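Local coordinates for T-lymphoma invasion and metastasis-inducing protein 1 (Homo sapiens, PDB 4K2P), which probably helps activate the GTPase Rac as an exchange factor, its PH-CC-Ex region serving phosphoinositide binding and protein-protein interaction with partners such as Par-3, at residues 122-127 with 193-198; 226-231 with 237-242. The protein carries 5 engineered substitutions. All coordinates share one frame; numbering follows the deposited sequence.

Contact 1 (122-127 with 193-198); sequences TAVARH and FRFRCY
The rings of Phe195 and Tyr198 receive Val124 differently. At the Phe195 ring, the valine arrives at the edge, near the ring plane, with CG1 of Val124 3.9 Å from CE1 of Phe195. Toward Tyr198 it comes in obliquely, CG2 of Val124 standing 4.1 Å from CE2 of Tyr198. One face of the tyrosine ring carries the carbonyl O of Arg194, 3.2 Å above the plane and displaced toward the rim. Val124 thus splits its two branches: CG1 lies anti to the backbone N (chi1 171°) and goes to Phe195, while CG2 touches both rings.

The phenol hydroxyl is gripped by two parts of the chain, Arg194 of its own helix and the carbonyl O of Ser74. NH1 of Arg194 donates to OH of Tyr198 at 3.1 Å, nearly straight at 162° and with the oxygen close to the guanidinium plane. Asp191 holds NH2 of the same arginine and so probably helps place the guanidinium. A leucine here has no hydroxyl, and the Ser74 carbonyl and NH1 of Arg194 would probably be left without that mate. Beyond Phe195 lie Leu137, Ile141 and Leu144 of helix 133-161. The contact is thus helix-helix packing, in which helix 106-128, the C-terminal helix of the PH fold, meets the long helix 168-203 of the coiled-coil region.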
loop_
_atom_site.group_PDB
_atom_site.type_symbol
_atom_site.label_atom_id
_atom_site.label_comp_id
_atom_site.label_asym_id
_atom_site.label_seq_id
_atom_site.Cartn_x
_atom_site.Cartn_y
_atom_site.Cartn_z
ATOM N N THR A 122 -2.880 14.030 3.618
ATOM C CA THR A 122 -2.443 15.410 3.453
ATOM C C THR A 122 -1.623 15.559 2.181
ATOM O O THR A 122 -1.724 16.569 1.496
ATOM C CB THR A 122 -1.592 15.902 4.661
ATOM O OG1 THR A 122 -2.373 15.858 5.861
ATOM C CG2 THR A 122 -1.113 17.331 4.445
ATOM N N ALA A 123 -0.813 14.556 1.864
ATOM C CA ALA A 123 0.007 14.614 0.663
ATOM C C ALA A 123 -0.873 14.605 -0.592
ATOM O O ALA A 123 -0.583 15.296 -1.568
ATOM C CB ALA A 123 0.993 13.459 0.635
ATOM N N VAL A 124 -1.947 13.818 -0.563
ATOM C CA VAL A 124 -2.889 13.766 -1.673
ATOM C C VAL A 124 -3.544 15.129 -1.855
ATOM O O VAL A 124 -3.714 15.602 -2.980
ATOM C CB VAL A 124 -3.972 12.686 -1.444
ATOM C CG1 VAL A 124 -5.073 12.772 -2.495
ATOM C CG2 VAL A 124 -3.349 11.303 -1.463
ATOM N N ALA A 125 -3.877 15.778 -0.744
ATOM C CA ALA A 125 -4.528 17.083 -0.800
ATOM C C ALA A 125 -3.574 18.131 -1.362
ATOM O O ALA A 125 -3.980 19.009 -2.120
ATOM C CB ALA A 125 -5.023 17.491 0.570
ATOM N N ARG A 126 -2.302 18.022 -0.990
ATOM C CA ARG A 126 -1.263 18.927 -1.471
ATOM C C ARG A 126 -1.192 18.849 -2.991
ATOM O O ARG A 126 -1.103 19.859 -3.692
ATOM C CB ARG A 126 0.095 18.547 -0.870
ATOM C CG ARG A 126 1.217 19.549 -1.123
ATOM C CD ARG A 126 2.572 19.030 -0.616
ATOM N NE ARG A 126 2.473 18.351 0.679
ATOM C CZ ARG A 126 3.082 17.203 0.991
ATOM N NH1 ARG A 126 3.875 16.590 0.118
ATOM N NH2 ARG A 126 2.915 16.667 2.195
ATOM N N HIS A 127 -1.249 17.618 -3.478
ATOM C CA HIS A 127 -1.163 17.307 -4.896
ATOM C C HIS A 127 -2.311 17.932 -5.688
ATOM O O HIS A 127 -2.134 18.316 -6.843
ATOM C CB HIS A 127 -1.147 15.782 -5.076
ATOM C CG HIS A 127 -0.887 15.331 -6.479
ATOM N ND1 HIS A 127 -1.884 15.225 -7.425
ATOM C CD2 HIS A 127 0.253 14.931 -7.089
ATOM C CE1 HIS A 127 -1.367 14.799 -8.564
ATOM N NE2 HIS A 127 -0.072 14.612 -8.387
ATOM N N PHE A 193 -9.101 1.043 -2.103
ATOM C CA PHE A 193 -8.855 0.517 -0.762
ATOM C C PHE A 193 -7.964 1.495 -0.006
ATOM O O PHE A 193 -8.190 1.789 1.167
ATOM C CB PHE A 193 -8.213 -0.874 -0.860
ATOM C CG PHE A 193 -7.853 -1.496 0.464
ATOM C CD1 PHE A 193 -6.602 -1.297 1.021
ATOM C CD2 PHE A 193 -8.744 -2.321 1.119
ATOM C CE1 PHE A 193 -6.263 -1.878 2.224
ATOM C CE2 PHE A 193 -8.413 -2.912 2.319
ATOM C CZ PHE A 193 -7.168 -2.693 2.874
ATOM N N ARG A 194 -6.966 2.015 -0.709
ATOM C CA ARG A 194 -6.000 2.929 -0.131
ATOM C C ARG A 194 -6.668 4.234 0.301
ATOM O O ARG A 194 -6.434 4.718 1.409
ATOM C CB ARG A 194 -4.879 3.202 -1.130
ATOM C CG ARG A 194 -3.791 4.108 -0.594
ATOM C CD ARG A 194 -2.497 3.955 -1.371
ATOM N NE ARG A 194 -2.647 4.288 -2.788
ATOM C CZ ARG A 194 -2.672 5.524 -3.276
ATOM N NH1 ARG A 194 -2.595 6.566 -2.462
ATOM N NH2 ARG A 194 -2.803 5.724 -4.581
ATOM N N PHE A 195 -7.506 4.800 -0.561
ATOM C CA PHE A 195 -8.182 6.044 -0.224
ATOM C C PHE A 195 -9.164 5.806 0.904
ATOM O O PHE A 195 -9.373 6.680 1.737
ATOM C CB PHE A 195 -8.883 6.650 -1.442
ATOM C CG PHE A 195 -7.948 7.351 -2.384
ATOM C CD1 PHE A 195 -7.318 8.518 -2.002
ATOM C CD2 PHE A 195 -7.697 6.849 -3.646
ATOM C CE1 PHE A 195 -6.452 9.172 -2.860
ATOM C CE2 PHE A 195 -6.828 7.504 -4.508
ATOM C CZ PHE A 195 -6.207 8.664 -4.110
ATOM N N ARG A 196 -9.751 4.616 0.952
ATOM C CA ARG A 196 -10.663 4.282 2.037
ATOM C C ARG A 196 -9.910 4.125 3.355
ATOM O O ARG A 196 -10.465 4.354 4.429
ATOM C CB ARG A 196 -11.442 3.014 1.712
ATOM C CG ARG A 196 -12.612 3.260 0.791
ATOM C CD ARG A 196 -13.327 1.979 0.426
ATOM N NE ARG A 196 -14.498 2.260 -0.400
ATOM C CZ ARG A 196 -15.045 1.408 -1.259
ATOM N NH1 ARG A 196 -14.520 0.203 -1.439
ATOM N NH2 ARG A 196 -16.117 1.772 -1.948
ATOM N N CYS A 197 -8.650 3.729 3.275
ATOM C CA CYS A 197 -7.821 3.667 4.464
ATOM C C CYS A 197 -7.558 5.076 4.976
ATOM O O CYS A 197 -7.643 5.337 6.179
ATOM C CB CYS A 197 -6.498 2.959 4.177
ATOM S SG CYS A 197 -6.603 1.168 4.109
ATOM N N TYR A 198 -7.228 5.981 4.056
ATOM C CA TYR A 198 -6.923 7.369 4.412
ATOM C C TYR A 198 -8.133 8.036 5.033
ATOM O O TYR A 198 -8.036 8.742 6.036
ATOM C CB TYR A 198 -6.496 8.169 3.183
ATOM C CG TYR A 198 -5.234 7.701 2.505
ATOM C CD1 TYR A 198 -4.437 6.695 3.053
ATOM C CD2 TYR A 198 -4.837 8.271 1.309
ATOM C CE1 TYR A 198 -3.279 6.283 2.414
ATOM C CE2 TYR A 198 -3.699 7.871 0.673
ATOM C CZ TYR A 198 -2.923 6.872 1.219
ATOM O OH TYR A 198 -1.782 6.499 0.554
#

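Contact 2 (226-231 with 237-242); sequences GRLGIF and HALVAA
Leu228 and Leu239 meet tip to tip, and the contact is wholly apolar between them: CD1 of Leu228 lies 4.1 Å from CD2 of Leu239. The same methyl of Leu228 is about as near to CG and CD1 of Leu239, so a single carbon faces the whole fork of the opposing leucine. Both side chains carry CG anti to the carbonyl carbon (chi1 -71° in each), which sends the two forks out from their backbones to meet midway, where the CA atoms of Leu228 and Leu239 are still 9.9 Å apart.

Arg227 adds a smaller touch from the exposed side. Its chain is extended as far as CD and then bends at chi3 (56°), which brings NH2 of Arg227 to 4.2 Å from CD2 of Leu239, obliquely to the guanidinium. The polar end is engaged elsewhere: NH1 of Arg227 donates to the carbonyl of Val28 on strand 27-30, a tie that helps fix where the group lies beside the leucine.

Further out, Val28 touches both leucines, Leu20 of strand 10-23 touches Leu228, and Ala224 and Met225 of helix 219-228 rest against Leu239. The helix that presents Leu228 stops at once after it. Gly229, with positive phi (83°), is the C-prime residue of a Schellman motif, its N bonded to O of Gly226 at 3.2 Å while Ile230 N reaches the carbonyl of Met225. The chain then turns to helix 233-241, giving two consecutive short helices joined by a turn, the first ended by the Schellman motif, laid against the PH-domain strands within the CC-Ex region.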
loop_
_atom_site.group_PDB
_atom_site.type_symbol
_atom_site.label_atom_id
_atom_site.label_comp_id
_atom_site.label_asym_id
_atom_site.label_seq_id
_atom_site.Cartn_x
_atom_site.Cartn_y
_atom_site.Cartn_z
ATOM N N GLY A 226 2.561 -16.084 -4.567
ATOM C CA GLY A 226 3.021 -17.407 -4.193
ATOM C C GLY A 226 4.537 -17.468 -4.221
ATOM O O GLY A 226 5.171 -18.059 -3.346
ATOM N N ARG A 227 5.121 -16.823 -5.225
ATOM C CA ARG A 227 6.567 -16.768 -5.363
ATOM C C ARG A 227 7.180 -16.016 -4.179
ATOM O O ARG A 227 8.236 -16.389 -3.679
ATOM C CB ARG A 227 6.941 -16.107 -6.691
ATOM C CG ARG A 227 8.422 -15.823 -6.874
ATOM C CD ARG A 227 8.686 -15.137 -8.210
ATOM N NE ARG A 227 7.905 -13.909 -8.339
ATOM C CZ ARG A 227 8.148 -12.791 -7.661
ATOM N NH1 ARG A 227 9.149 -12.749 -6.784
ATOM N NH2 ARG A 227 7.380 -11.723 -7.846
ATOM N N LEU A 228 6.506 -14.960 -3.734
ATOM C CA LEU A 228 6.979 -14.155 -2.614
ATOM C C LEU A 228 6.838 -14.853 -1.263
ATOM O O LEU A 228 7.527 -14.496 -0.308
ATOM C CB LEU A 228 6.217 -12.832 -2.556
ATOM C CG LEU A 228 6.505 -11.794 -3.626
ATOM C CD1 LEU A 228 5.538 -10.644 -3.461
ATOM C CD2 LEU A 228 7.941 -11.323 -3.530
ATOM N N GLY A 229 5.949 -15.836 -1.178
ATOM C CA GLY A 229 5.724 -16.527 0.077
ATOM C C GLY A 229 4.762 -15.794 0.994
ATOM O O GLY A 229 4.753 -16.034 2.200
ATOM N N ILE A 230 3.976 -14.876 0.441
ATOM C CA ILE A 230 3.042 -14.101 1.251
ATOM C C ILE A 230 1.828 -13.648 0.426
ATOM O O ILE A 230 1.975 -13.067 -0.636
ATOM C CB ILE A 230 3.763 -12.868 1.891
ATOM C CG1 ILE A 230 2.789 -11.980 2.669
ATOM C CG2 ILE A 230 4.525 -12.066 0.840
ATOM C CD1 ILE A 230 2.154 -12.669 3.851
ATOM N N PHE A 231 0.637 -13.964 0.929
ATOM C CA PHE A 231 -0.630 -13.502 0.373
ATOM C C PHE A 231 -1.263 -12.560 1.371
ATOM O O PHE A 231 -1.834 -12.994 2.368
ATOM C CB PHE A 231 -1.595 -14.661 0.099
ATOM C CG PHE A 231 -1.130 -15.611 -0.958
ATOM C CD1 PHE A 231 -0.176 -16.575 -0.675
ATOM C CD2 PHE A 231 -1.660 -15.552 -2.236
ATOM C CE1 PHE A 231 0.244 -17.462 -1.653
ATOM C CE2 PHE A 231 -1.245 -16.435 -3.217
ATOM C CZ PHE A 231 -0.290 -17.385 -2.930
ATOM N N HIS A 237 -0.325 -5.032 -2.757
ATOM C CA HIS A 237 -0.017 -3.634 -3.001
ATOM C C HIS A 237 1.370 -3.496 -3.588
ATOM O O HIS A 237 1.558 -2.740 -4.521
ATOM C CB HIS A 237 -0.111 -2.792 -1.731
ATOM C CG HIS A 237 0.126 -1.336 -1.980
ATOM N ND1 HIS A 237 0.724 -0.499 -1.063
ATOM C CD2 HIS A 237 -0.140 -0.570 -3.063
ATOM C CE1 HIS A 237 0.809 0.718 -1.565
ATOM N NE2 HIS A 237 0.294 0.700 -2.780
ATOM N N ALA A 238 2.346 -4.216 -3.036
ATOM C CA ALA A 238 3.721 -4.098 -3.513
ATOM C C ALA A 238 3.816 -4.480 -4.992
ATOM O O ALA A 238 4.514 -3.830 -5.767
ATOM C CB ALA A 238 4.660 -4.962 -2.680
ATOM N N LEU A 239 3.111 -5.538 -5.371
ATOM C CA LEU A 239 3.138 -6.031 -6.741
ATOM C C LEU A 239 2.500 -5.022 -7.692
ATOM O O LEU A 239 3.023 -4.748 -8.768
ATOM C CB LEU A 239 2.430 -7.384 -6.816
ATOM C CG LEU A 239 3.196 -8.524 -6.151
ATOM C CD1 LEU A 239 2.285 -9.705 -5.877
ATOM C CD2 LEU A 239 4.369 -8.948 -7.022
ATOM N N VAL A 240 1.386 -4.438 -7.274
ATOM C CA VAL A 240 0.692 -3.467 -8.093
ATOM C C VAL A 240 1.509 -2.191 -8.245
ATOM O O VAL A 240 1.613 -1.647 -9.338
ATOM C CB VAL A 240 -0.694 -3.128 -7.508
ATOM C CG1 VAL A 240 -1.308 -1.901 -8.216
ATOM C CG2 VAL A 240 -1.617 -4.319 -7.639
ATOM N N ALA A 241 2.090 -1.719 -7.147
ATOM C CA ALA A 241 2.834 -0.466 -7.147
ATOM C C ALA A 241 4.090 -0.600 -7.989
ATOM O O ALA A 241 4.533 0.363 -8.614
ATOM C CB ALA A 241 3.184 -0.043 -5.724
ATOM N N ALA A 242 4.657 -1.800 -8.019
ATOM C CA ALA A 242 5.888 -2.031 -8.768
ATOM C C ALA A 242 5.669 -1.881 -10.281
ATOM O O ALA A 242 6.629 -1.764 -11.044
ATOM C CB ALA A 242 6.438 -3.405 -8.460
#

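In the fold
Contact 1 and contact 2 lie in series along the chain, the first closing before the second opens, with centres 22 Å apart and nearest atoms about 5 Å apart without touching. They fall on opposite sides of the chain's centre, each centred 11 Å from it. Helix 168-203 connects them: it supplies 193-198 to contact 1, and its Met190 and Gln187 meet His237 and Val240 of segment 237-242. Contact 1 joins the helix of the PH fold to helix 168-203, while contact 2 pairs two CC-Ex helices whose leucines also touch strand 27-30. Bound calcium ions stay remote, about 13 Å from the Val124 side chain and about 14 Å from that of Leu239.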